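Local coordinates for protein sulfotransferase (Mycobacterium tuberculosis, PDB 2ZQ5) that probably transfers a sulfuryl group from 3'-phosphoadenylyl sulfate to an acceptor molecule, at residues Arg7-His17 with Ser58-Leu69. Numbering follows the deposited sequence.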
ATOM      1  N   ARG A   7      18.318 -22.781   2.190  1.00 31.27           N
ATOM      2  CA  ARG A   7      19.454 -21.864   1.890  1.00 28.92           C
ATOM      3  C   ARG A   7      18.969 -20.434   1.673  1.00 27.45           C
ATOM      4  O   ARG A   7      17.981 -20.011   2.275  1.00 26.38           O
ATOM      5  CB  ARG A   7      20.225 -22.353   0.657  1.00 29.91           C
ATOM      6  CG  ARG A   7      19.443 -22.351  -0.653  1.00 31.83           C
ATOM      7  CD  ARG A   7      18.190 -23.206  -0.571  1.00 35.83           C
ATOM      8  NE  ARG A   7      17.858 -23.811  -1.856  1.00 38.92           N
ATOM      9  CZ  ARG A   7      18.618 -24.712  -2.473  1.00 40.86           C
ATOM     10  NH1 ARG A   7      19.756 -25.111  -1.920  1.00 42.83           N
ATOM     11  NH2 ARG A   7      18.238 -25.218  -3.637  1.00 41.45           N
ATOM     12  N   LYS A   8      19.662 -19.692   0.814  1.00 25.24           N
ATOM     13  CA  LYS A   8      19.291 -18.308   0.544  1.00 23.37           C
ATOM     14  C   LYS A   8      18.253 -18.151  -0.560  1.00 23.58           C
ATOM     15  O   LYS A   8      17.821 -17.039  -0.855  1.00 22.76           O
ATOM     16  CB  LYS A   8      20.538 -17.484   0.215  1.00 22.40           C
ATOM     17  CG  LYS A   8      21.477 -17.313   1.402  1.00 22.05           C
ATOM     18  CD  LYS A   8      22.635 -16.386   1.081  1.00 20.25           C
ATOM     19  CE  LYS A   8      23.530 -16.965  -0.001  1.00 21.33           C
ATOM     20  NZ  LYS A   8      24.699 -16.081  -0.254  1.00 18.92           N
ATOM     21  N   ASP A   9      17.856 -19.262  -1.172  1.00 22.10           N
ATOM     22  CA  ASP A   9      16.842 -19.222  -2.220  1.00 21.85           C
ATOM     23  C   ASP A   9      15.501 -18.908  -1.570  1.00 20.10           C
ATOM     24  O   ASP A   9      15.263 -19.278  -0.419  1.00 20.02           O
ATOM     25  CB  ASP A   9      16.754 -20.572  -2.934  1.00 24.95           C
ATOM     26  CG  ASP A   9      17.716 -20.681  -4.100  1.00 27.39           C
ATOM     27  OD1 ASP A   9      18.911 -20.366  -3.929  1.00 29.54           O
ATOM     28  OD2 ASP A   9      17.270 -21.092  -5.191  1.00 31.29           O
ATOM     29  N   VAL A  10      14.629 -18.219  -2.298  1.00 17.20           N
ATOM     30  CA  VAL A  10      13.315 -17.883  -1.769  1.00 16.76           C
ATOM     31  C   VAL A  10      12.392 -19.087  -1.944  1.00 15.36           C
ATOM     32  O   VAL A  10      12.033 -19.741  -0.966  1.00 16.57           O
ATOM     33  CB  VAL A  10      12.714 -16.653  -2.488  1.00 14.40           C
ATOM     34  CG1 VAL A  10      11.352 -16.317  -1.900  1.00 14.52           C
ATOM     35  CG2 VAL A  10      13.655 -15.461  -2.345  1.00 14.88           C
ATOM     36  N   ALA A  11      12.030 -19.377  -3.193  1.00 14.23           N
ATOM     37  CA  ALA A  11      11.158 -20.503  -3.523  1.00 14.54           C
ATOM     38  C   ALA A  11      10.767 -20.437  -4.994  1.00 14.97           C
ATOM     39  O   ALA A  11      11.027 -19.442  -5.666  1.00 14.67           O
ATOM     40  CB  ALA A  11       9.901 -20.474  -2.654  1.00 16.42           C
ATOM     41  N   THR A  12      10.152 -21.505  -5.495  1.00 13.37           N
ATOM     42  CA  THR A  12       9.703 -21.539  -6.882  1.00 13.37           C
ATOM     43  C   THR A  12       8.228 -21.150  -6.895  1.00 12.58           C
ATOM     44  O   THR A  12       7.583 -21.119  -5.847  1.00 13.56           O
ATOM     45  CB  THR A  12       9.832 -22.947  -7.493  1.00 14.12           C
ATOM     46  OG1 THR A  12       8.924 -23.839  -6.834  1.00 16.16           O
ATOM     47  CG2 THR A  12      11.250 -23.468  -7.333  1.00 14.86           C
ATOM     48  N   VAL A  13       7.699 -20.847  -8.074  1.00 13.60           N
ATOM     49  CA  VAL A  13       6.296 -20.473  -8.193  1.00 12.63           C
ATOM     50  C   VAL A  13       5.396 -21.616  -7.725  1.00 13.34           C
ATOM     51  O   VAL A  13       4.428 -21.389  -6.996  1.00 12.02           O
ATOM     52  CB  VAL A  13       5.939 -20.102  -9.647  1.00 13.10           C
ATOM     53  CG1 VAL A  13       4.452 -19.792  -9.759  1.00 14.28           C
ATOM     54  CG2 VAL A  13       6.760 -18.895 -10.086  1.00 14.91           C
ATOM     55  N   ASP A  14       5.717 -22.841  -8.134  1.00 14.28           N
ATOM     56  CA  ASP A  14       4.922 -23.998  -7.728  1.00 14.59           C
ATOM     57  C   ASP A  14       4.975 -24.190  -6.217  1.00 13.42           C
ATOM     58  O   ASP A  14       3.954 -24.457  -5.581  1.00 13.83           O
ATOM     59  CB  ASP A  14       5.416 -25.279  -8.409  1.00 16.84           C
ATOM     60  CG  ASP A  14       5.119 -25.307  -9.895  1.00 20.36           C
ATOM     61  OD1 ASP A  14       4.085 -24.744 -10.309  1.00 21.10           O
ATOM     62  OD2 ASP A  14       5.914 -25.907 -10.651  1.00 24.84           O
ATOM     63  N   GLU A  15       6.167 -24.058  -5.642  1.00 12.79           N
ATOM     64  CA  GLU A  15       6.330 -24.222  -4.202  1.00 11.50           C
ATOM     65  C   GLU A  15       5.499 -23.212  -3.420  1.00 10.92           C
ATOM     66  O   GLU A  15       4.897 -23.554  -2.406  1.00 11.48           O
ATOM     67  CB  GLU A  15       7.805 -24.093  -3.807  1.00 14.29           C
ATOM     68  CG  GLU A  15       8.687 -25.206  -4.353  1.00 16.06           C
ATOM     69  CD  GLU A  15      10.131 -25.069  -3.918  1.00 19.35           C
ATOM     70  OE1 GLU A  15      10.586 -23.923  -3.720  1.00 18.31           O
ATOM     71  OE2 GLU A  15      10.819 -26.104  -3.785  1.00 20.54           O
ATOM     72  N   LEU A  16       5.465 -21.968  -3.888  1.00 11.63           N
ATOM     73  CA  LEU A  16       4.692 -20.937  -3.206  1.00 11.21           C
ATOM     74  C   LEU A  16       3.196 -21.243  -3.241  1.00 10.41           C
ATOM     75  O   LEU A  16       2.506 -21.063  -2.242  1.00  9.65           O
ATOM     76  CB  LEU A  16       4.972 -19.566  -3.826  1.00 11.25           C
ATOM     77  CG  LEU A  16       6.355 -18.993  -3.494  1.00 11.65           C
ATOM     78  CD1 LEU A  16       6.592 -17.722  -4.298  1.00 11.27           C
ATOM     79  CD2 LEU A  16       6.452 -18.710  -2.004  1.00 12.68           C
ATOM     80  N   HIS A  17       2.697 -21.703  -4.385  1.00 10.22           N
ATOM     81  CA  HIS A  17       1.282 -22.045  -4.492  1.00 10.00           C
ATOM     82  C   HIS A  17       0.985 -23.216  -3.558  1.00 11.30           C
ATOM     83  O   HIS A  17      -0.016 -23.215  -2.843  1.00 10.56           O
ATOM     84  CB  HIS A  17       0.912 -22.425  -5.933  1.00 11.33           C
ATOM     85  CG  HIS A  17       0.714 -21.250  -6.842  1.00 10.22           C
ATOM     86  ND1 HIS A  17       1.764 -20.525  -7.368  1.00 11.04           N
ATOM     87  CD2 HIS A  17      -0.416 -20.666  -7.310  1.00 10.65           C
ATOM     88  CE1 HIS A  17       1.289 -19.548  -8.121  1.00 11.35           C
ATOM     89  NE2 HIS A  17      -0.031 -19.611  -8.102  1.00 10.72           N
ATOM     90  N   SER A  58      15.708 -14.320   2.687  1.00 11.54           N
ATOM     91  CA  SER A  58      14.998 -15.284   1.854  1.00 12.09           C
ATOM     92  C   SER A  58      13.804 -15.858   2.612  1.00 13.21           C
ATOM     93  O   SER A  58      12.729 -16.054   2.039  1.00 12.34           O
ATOM     94  CB  SER A  58      15.939 -16.412   1.427  1.00 14.88           C
ATOM     95  OG  SER A  58      16.548 -17.014   2.553  1.00 21.22           O
ATOM     96  N   LYS A  59      13.988 -16.119   3.901  1.00 12.09           N
ATOM     97  CA  LYS A  59      12.911 -16.660   4.721  1.00 12.88           C
ATOM     98  C   LYS A  59      11.769 -15.652   4.811  1.00 11.87           C
ATOM     99  O   LYS A  59      10.597 -16.012   4.680  1.00 13.37           O
ATOM    100  CB  LYS A  59      13.419 -16.987   6.129  1.00 14.42           C
ATOM    101  CG  LYS A  59      12.329 -17.479   7.071  1.00 18.06           C
ATOM    102  CD  LYS A  59      12.851 -17.679   8.487  1.00 20.89           C
ATOM    103  CE  LYS A  59      11.730 -18.113   9.422  1.00 24.57           C
ATOM    104  NZ  LYS A  59      12.194 -18.269  10.829  1.00 28.34           N
ATOM    105  N   MET A  60      12.116 -14.386   5.022  1.00 11.17           N
ATOM    106  CA  MET A  60      11.109 -13.340   5.138  1.00 10.72           C
ATOM    107  C   MET A  60      10.332 -13.142   3.844  1.00 10.01           C
ATOM    108  O   MET A  60       9.103 -13.079   3.854  1.00  9.23           O
ATOM    109  CB  MET A  60      11.755 -12.015   5.556  1.00 12.13           C
ATOM    110  CG  MET A  60      12.406 -12.050   6.932  1.00 15.04           C
ATOM    111  SD  MET A  60      11.270 -12.603   8.227  1.00 21.94           S
ATOM    112  CE  MET A  60      10.219 -11.192   8.370  1.00 20.62           C
ATOM    113  N   ASN A  61      11.037 -13.052   2.723  1.00 10.32           N
ATOM    114  CA  ASN A  61      10.341 -12.856   1.463  1.00 10.16           C
ATOM    115  C   ASN A  61       9.527 -14.077   1.057  1.00 10.87           C
ATOM    116  O   ASN A  61       8.497 -13.947   0.394  1.00 10.52           O
ATOM    117  CB  ASN A  61      11.328 -12.443   0.374  1.00 10.95           C
ATOM    118  CG  ASN A  61      11.762 -11.002   0.525  1.00 13.05           C
ATOM    119  OD1 ASN A  61      10.938 -10.090   0.463  1.00 12.38           O
ATOM    120  ND2 ASN A  61      13.055 -10.787   0.740  1.00 12.15           N
ATOM    121  N   ARG A  62       9.974 -15.263   1.459  1.00 10.20           N
ATOM    122  CA  ARG A  62       9.227 -16.473   1.149  1.00 11.03           C
ATOM    123  C   ARG A  62       7.899 -16.359   1.897  1.00 11.20           C
ATOM    124  O   ARG A  62       6.836 -16.687   1.366  1.00 11.41           O
ATOM    125  CB  ARG A  62      10.010 -17.711   1.607  1.00 12.20           C
ATOM    126  CG  ARG A  62       9.275 -19.028   1.423  1.00 13.20           C
ATOM    127  CD  ARG A  62      10.209 -20.231   1.579  1.00 14.58           C
ATOM    128  NE  ARG A  62      10.968 -20.211   2.829  1.00 18.87           N
ATOM    129  CZ  ARG A  62      12.260 -19.909   2.921  1.00 18.78           C
ATOM    130  NH1 ARG A  62      12.956 -19.598   1.835  1.00 21.58           N
ATOM    131  NH2 ARG A  62      12.863 -19.922   4.102  1.00 21.43           N
ATOM    132  N   PHE A  63       7.973 -15.867   3.131  1.00 10.34           N
ATOM    133  CA  PHE A  63       6.796 -15.683   3.975  1.00 11.32           C
ATOM    134  C   PHE A  63       5.852 -14.646   3.360  1.00 11.49           C
ATOM    135  O   PHE A  63       4.641 -14.864   3.281  1.00 11.35           O
ATOM    136  CB  PHE A  63       7.223 -15.222   5.371  1.00 13.82           C
ATOM    137  CG  PHE A  63       6.082 -15.060   6.336  1.00 15.97           C
ATOM    138  CD1 PHE A  63       5.508 -16.169   6.950  1.00 18.77           C
ATOM    139  CD2 PHE A  63       5.576 -13.798   6.630  1.00 18.15           C
ATOM    140  CE1 PHE A  63       4.446 -16.023   7.845  1.00 18.63           C
ATOM    141  CE2 PHE A  63       4.514 -13.642   7.521  1.00 19.88           C
ATOM    142  CZ  PHE A  63       3.950 -14.757   8.130  1.00 19.34           C
ATOM    143  N   PHE A  64       6.411 -13.522   2.917  1.00 11.66           N
ATOM    144  CA  PHE A  64       5.594 -12.467   2.327  1.00  9.96           C
ATOM    145  C   PHE A  64       4.911 -12.889   1.032  1.00  9.49           C
ATOM    146  O   PHE A  64       3.755 -12.532   0.793  1.00 10.71           O
ATOM    147  CB  PHE A  64       6.429 -11.212   2.047  1.00 10.42           C
ATOM    148  CG  PHE A  64       7.142 -10.664   3.249  1.00 11.43           C
ATOM    149  CD1 PHE A  64       6.540 -10.671   4.502  1.00 12.77           C
ATOM    150  CD2 PHE A  64       8.415 -10.117   3.117  1.00 13.14           C
ATOM    151  CE1 PHE A  64       7.195 -10.136   5.611  1.00 13.65           C
ATOM    152  CE2 PHE A  64       9.077  -9.578   4.218  1.00 14.19           C
ATOM    153  CZ  PHE A  64       8.467  -9.590   5.466  1.00 13.30           C
ATOM    154  N   LEU A  65       5.621 -13.630   0.186  1.00  9.21           N
ATOM    155  CA  LEU A  65       5.039 -14.062  -1.076  1.00  8.67           C
ATOM    156  C   LEU A  65       3.974 -15.126  -0.849  1.00  9.33           C
ATOM    157  O   LEU A  65       2.934 -15.113  -1.508  1.00  8.41           O
ATOM    158  CB  LEU A  65       6.131 -14.558  -2.032  1.00  9.15           C
ATOM    159  CG  LEU A  65       7.124 -13.469  -2.465  1.00  9.75           C
ATOM    160  CD1 LEU A  65       8.133 -14.069  -3.428  1.00 12.68           C
ATOM    161  CD2 LEU A  65       6.383 -12.301  -3.127  1.00 11.08           C
ATOM    162  N   ARG A  66       4.219 -16.044   0.080  1.00  8.39           N
ATOM    163  CA  ARG A  66       3.215 -17.059   0.372  1.00  9.19           C
ATOM    164  C   ARG A  66       1.989 -16.324   0.913  1.00  9.00           C
ATOM    165  O   ARG A  66       0.850 -16.674   0.597  1.00  9.05           O
ATOM    166  CB  ARG A  66       3.713 -18.046   1.430  1.00 10.41           C
ATOM    167  CG  ARG A  66       2.709 -19.159   1.709  1.00 12.21           C
ATOM    168  CD  ARG A  66       3.080 -19.987   2.933  1.00 13.83           C
ATOM    169  NE  ARG A  66       2.969 -19.205   4.160  1.00 15.94           N
ATOM    170  CZ  ARG A  66       3.128 -19.702   5.382  1.00 18.11           C
ATOM    171  NH1 ARG A  66       3.408 -20.989   5.547  1.00 18.66           N
ATOM    172  NH2 ARG A  66       3.006 -18.912   6.441  1.00 19.21           N
ATOM    173  N   GLY A  67       2.235 -15.296   1.723  1.00  7.98           N
ATOM    174  CA  GLY A  67       1.148 -14.524   2.299  1.00  8.71           C
ATOM    175  C   GLY A  67       0.292 -13.851   1.246  1.00  7.36           C
ATOM    176  O   GLY A  67      -0.926 -13.767   1.391  1.00  8.32           O
ATOM    177  N   ALA A  68       0.927 -13.363   0.188  1.00  7.37           N
ATOM    178  CA  ALA A  68       0.203 -12.708  -0.890  1.00  7.39           C
ATOM    179  C   ALA A  68      -0.718 -13.713  -1.576  1.00  7.41           C
ATOM    180  O   ALA A  68      -1.859 -13.392  -1.910  1.00  7.16           O
ATOM    181  CB  ALA A  68       1.184 -12.117  -1.897  1.00  7.93           C
ATOM    182  N   LEU A  69      -0.226 -14.932  -1.779  1.00  7.56           N
ATOM    183  CA  LEU A  69      -1.017 -15.969  -2.427  1.00  7.29           C
ATOM    184  C   LEU A  69      -2.132 -16.481  -1.522  1.00  7.01           C
ATOM    185  O   LEU A  69      -3.208 -16.837  -2.001  1.00  6.60           O
ATOM    186  CB  LEU A  69      -0.123 -17.130  -2.876  1.00  6.28           C
ATOM    187  CG  LEU A  69       0.855 -16.787  -4.006  1.00  7.15           C
ATOM    188  CD1 LEU A  69       1.559 -18.061  -4.462  1.00  9.24           C
ATOM    189  CD2 LEU A  69       0.108 -16.155  -5.172  1.00  9.47           C
TER
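Arg-62 leaves its helix with CG opposite the backbone N (chi1 176°) and, bent at chi3 (53°), runs alongside the carbonyl of Val-10 and turns its guanidinium edge back to it. NH1 donates a nearly straight hydrogen bond to Val-10 O (3.0 Å, 166°), meeting a lone pair in the carbonyl plane; Asp-9 O lies 3.2 Å from the same NH1. Val-10 CG1, likewise anti to its N, rests on the helix backbone 3.7 Å from Arg-62 CA. Ser-58 turns its CB to Lys-8 O, while its OG is hydrogen-bonded within its own chain turn to Val-55 O and Thr-54 O. Farther along, Leu-16 drops both methyls onto helix 55-81: CD1 reaches Leu-65 CB at 3.9 Å, and CD2 lies over Arg-62 O. Leu-69 CD1 touches Leu-16 CB and covers one face of the His-17 ring in a CH-pi contact, 3.9 Å from its centroid. The ring's rotation is fixed at both nitrogens, ND1 donating to Val-13 O (2.8 Å) and NE2 bonding Tyr-36 OH. Thus Arg-62 anchors the N-terminal loop through the Val-10 carbonyl, together with the packing of Val-10, whereas apolar side chains join the helices.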